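Gp26 (Listeria phage P40, PDB 4JZ5) is a phage endolysin of glycosyl hydrolase family 25 whose catalytic domain probably hydrolyses the glycan strands of Listeria cell-wall peptidoglycan. Local coordinates at residues 23-28 and 210-215. Sequence-based numbering, arbitrary orientation. Where two conformers were deposited one is given.
Sequences VLVLDI and NTCSSD
Asn210 meets Val25 twice, through its backbone and through its side chain, and so serves as a worked example of an amide extending a strand pairing. The two residues form an antiparallel hydrogen-bonded pair between strands 25-28 and 206-211. Val25 N gives a nearly straight bond to Asn210 O at 2.9 Å; the return bond, Asn210 N to Val25 O, is bent to 127° and weak.

A second N-H, from the asparagine side chain, reaches the same Val25 O. The CB of Asn210 lies 4.0 Å from Val25 CB, close for a hydrogen-bonded pair. CG then stands beside the backbone N (chi1 -52°), which carries the amide along the partner strand in the direction of Asp27. At the tip, ND2 spends both hydrogens on that strand: one goes to Val25 O at 2.9 Å, from well above the carbonyl plane, the other almost straight to the anti lone pair of Asp27 OD1 at 3.0 Å. Both acceptors lie almost in the amide plane, although the carboxylate is turned 55° against it. OD1 of Asn210 accepts from Trp170, while Asp27 OD1 also takes a bond from Gln193.

Beyond the pair, Thr211 OG1 donates to Val23 O at 2.7 Å and adds a side-chain bond next to the bridge. Val23 CB rests on Cys212 O, and its CG1 touches Cys212 SG at 3.9 Å.

The contact joins the first strand of the domain to the last, as in the closed barrels of family 25. With every polar atom of the buried amide engaged, its rotation is fixed, and the bonds from Asn210 ND2 and Gln193 to Asp27 OD1 in turn set the orientation of the Asp27 carboxylate.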
ATOM      1  N   VAL A  23       0.058 -13.346  11.139  1.00  7.49           N
ATOM      2  CA  VAL A  23       0.875 -12.283  10.585  1.00  7.18           C
ATOM      3  C   VAL A  23       0.014 -11.011  10.435  1.00  6.91           C
ATOM      4  O   VAL A  23      -1.107 -11.073   9.947  1.00  7.75           O
ATOM      5  CB  VAL A  23       1.454 -12.725   9.241  1.00  8.57           C
ATOM      6  CG1 VAL A  23       2.099 -11.556   8.543  1.00  9.78           C
ATOM      7  CG2 VAL A  23       2.445 -13.869   9.450  1.00 10.17           C
ATOM      8  N   LEU A  24       0.556  -9.869  10.857  1.00  6.51           N
ATOM      9  CA  LEU A  24      -0.164  -8.605  10.827  1.00  6.85           C
ATOM     10  C   LEU A  24       0.656  -7.542  10.109  1.00  6.14           C
ATOM     11  O   LEU A  24       1.789  -7.234  10.497  1.00  7.21           O
ATOM     12  CB  LEU A  24      -0.460  -8.139  12.243  1.00  6.64           C
ATOM     13  CG  LEU A  24      -1.177  -6.790  12.346  1.00  8.13           C
ATOM     14  CD1 LEU A  24      -2.503  -6.807  11.600  1.00  8.25           C
ATOM     15  CD2 LEU A  24      -1.383  -6.443  13.813  1.00  9.78           C
ATOM     16  N   VAL A  25       0.076  -6.991   9.051  1.00  5.24           N
ATOM     17  CA  VAL A  25       0.648  -5.889   8.301  1.00  5.67           C
ATOM     18  C   VAL A  25      -0.371  -4.753   8.337  1.00  4.87           C
ATOM     19  O   VAL A  25      -1.555  -4.982   8.128  1.00  5.10           O
ATOM     20  CB  VAL A  25       0.923  -6.333   6.837  1.00  5.20           C
ATOM     21  CG1 VAL A  25       1.261  -5.132   5.958  1.00  5.30           C
ATOM     22  CG2 VAL A  25       2.023  -7.400   6.809  1.00  6.35           C
ATOM     23  N   LEU A  26       0.073  -3.539   8.647  1.00  4.55           N
ATOM     24  CA  LEU A  26      -0.826  -2.389   8.653  1.00  5.17           C
ATOM     25  C   LEU A  26      -0.621  -1.534   7.428  1.00  4.28           C
ATOM     26  O   LEU A  26       0.459  -1.530   6.845  1.00  5.07           O
ATOM     27  CB  LEU A  26      -0.569  -1.508   9.875  1.00  5.35           C
ATOM     28  CG  LEU A  26      -0.703  -2.156  11.240  1.00  5.97           C
ATOM     29  CD1 LEU A  26      -0.474  -1.124  12.327  1.00  7.37           C
ATOM     30  CD2 LEU A  26      -2.049  -2.843  11.382  1.00  7.39           C
ATOM     31  N   ASP A  27      -1.641  -0.774   7.057  1.00  4.81           N
ATOM     32  CA  ASP A  27      -1.425   0.367   6.185  1.00  4.70           C
ATOM     33  C   ASP A  27      -2.041   1.590   6.840  1.00  4.15           C
ATOM     34  O   ASP A  27      -3.105   1.502   7.457  1.00  5.27           O
ATOM     35  CB  ASP A  27      -1.926   0.125   4.748  1.00  5.20           C
ATOM     36  CG  ASP A  27      -3.393  -0.169   4.666  1.00  4.71           C
ATOM     37  OD1 ASP A  27      -3.771  -1.347   4.721  1.00  5.04           O
ATOM     38  OD2 ASP A  27      -4.159   0.808   4.487  1.00  5.16           O
ATOM     39  N   ILE A  28      -1.333   2.714   6.755  1.00  4.63           N
ATOM     40  CA  ILE A  28      -1.698   3.950   7.428  1.00  4.58           C
ATOM     41  C   ILE A  28      -1.503   5.135   6.489  1.00  4.95           C
ATOM     42  O   ILE A  28      -0.816   5.059   5.461  1.00  4.97           O
ATOM     43  CB  ILE A  28      -0.908   4.153   8.745  1.00  5.12           C
ATOM     44  CG1 ILE A  28       0.594   4.249   8.469  1.00  5.12           C
ATOM     45  CG2 ILE A  28      -1.217   3.039   9.718  1.00  6.00           C
ATOM     46  CD1 ILE A  28       1.431   4.570   9.706  1.00  6.01           C
ATOM     47  N   ASN A 210      -4.043  -6.185   7.598  1.00  4.14           N
ATOM     48  CA  ASN A 210      -3.718  -7.065   6.493  1.00  4.80           C
ATOM     49  C   ASN A 210      -3.004  -8.299   7.022  1.00  4.41           C
ATOM     50  O   ASN A 210      -2.344  -8.253   8.061  1.00  5.05           O
ATOM     51  CB  ASN A 210      -2.782  -6.393   5.465  1.00  4.05           C
ATOM     52  CG  ASN A 210      -3.268  -5.040   4.987  1.00  4.18           C
ATOM     53  OD1 ASN A 210      -3.900  -4.933   3.955  1.00  4.27           O
ATOM     54  ND2 ASN A 210      -2.938  -3.997   5.731  1.00  4.88           N
ATOM     55  N   THR A 211      -3.099  -9.394   6.270  1.00  4.94           N
ATOM     56  CA  THR A 211      -2.330 -10.581   6.590  1.00  5.60           C
ATOM     57  C   THR A 211      -1.802 -11.230   5.311  1.00  5.43           C
ATOM     58  O   THR A 211      -2.263 -10.929   4.215  1.00  5.29           O
ATOM     59  CB  THR A 211      -3.141 -11.592   7.453  1.00  6.33           C
ATOM     60  OG1 THR A 211      -2.258 -12.579   7.985  1.00  6.58           O
ATOM     61  CG2 THR A 211      -4.233 -12.272   6.656  1.00  7.09           C
ATOM     62  N   CYS A 212      -0.821 -12.106   5.491  1.00  5.63           N
ATOM     63  CA  CYS A 212      -0.136 -12.764   4.393  1.00  5.93           C
ATOM     64  C   CYS A 212       0.694 -13.889   4.969  1.00  6.71           C
ATOM     65  O   CYS A 212       0.839 -14.018   6.189  1.00  7.17           O
ATOM     66  CB  CYS A 212       0.764 -11.781   3.633  1.00  6.61           C
ATOM     67  SG  CYS A 212       2.054 -10.987   4.648  1.00  6.48           S
ATOM     68  N   SER A 213       1.236 -14.719   4.088  1.00  6.38           N
ATOM     69  CA  SER A 213       2.151 -15.784   4.492  1.00  6.76           C
ATOM     70  C   SER A 213       3.469 -15.202   4.952  1.00  6.75           C
ATOM     71  O   SER A 213       3.819 -14.069   4.641  1.00  6.86           O
ATOM     72  CB  SER A 213       2.415 -16.722   3.325  1.00  8.23           C
ATOM     73  OG  SER A 213       3.184 -16.041   2.351  1.00  8.29           O
ATOM     74  N   SER A 214       4.241 -16.007   5.660  1.00  8.21           N
ATOM     75  CA  SER A 214       5.582 -15.589   6.021  1.00  8.95           C
ATOM     76  C   SER A 214       6.456 -15.304   4.787  1.00  8.31           C
ATOM     77  O   SER A 214       7.264 -14.370   4.813  1.00  8.85           O
ATOM     78  CB  SER A 214       6.205 -16.614   6.962  1.00 11.41           C
ATOM     79  OG  SER A 214       5.495 -16.567   8.196  1.00 18.07           O
ATOM     80  N   ASP A 215       6.285 -16.075   3.718  0.56  8.35           N
ATOM     81  CA  ASP A 215       7.049 -15.826   2.499  0.56  8.73           C
ATOM     82  C   ASP A 215       6.738 -14.445   1.919  0.56  7.63           C
ATOM     83  O   ASP A 215       7.647 -13.739   1.468  0.56  7.80           O
ATOM     84  CB  ASP A 215       6.781 -16.901   1.448  0.56 10.20           C
ATOM     85  CG  ASP A 215       7.627 -16.714   0.212  0.56 14.80           C
ATOM     86  OD1 ASP A 215       8.865 -16.618   0.358  0.56 19.21           O
ATOM     87  OD2 ASP A 215       7.059 -16.644  -0.896  0.56 27.02           O
TER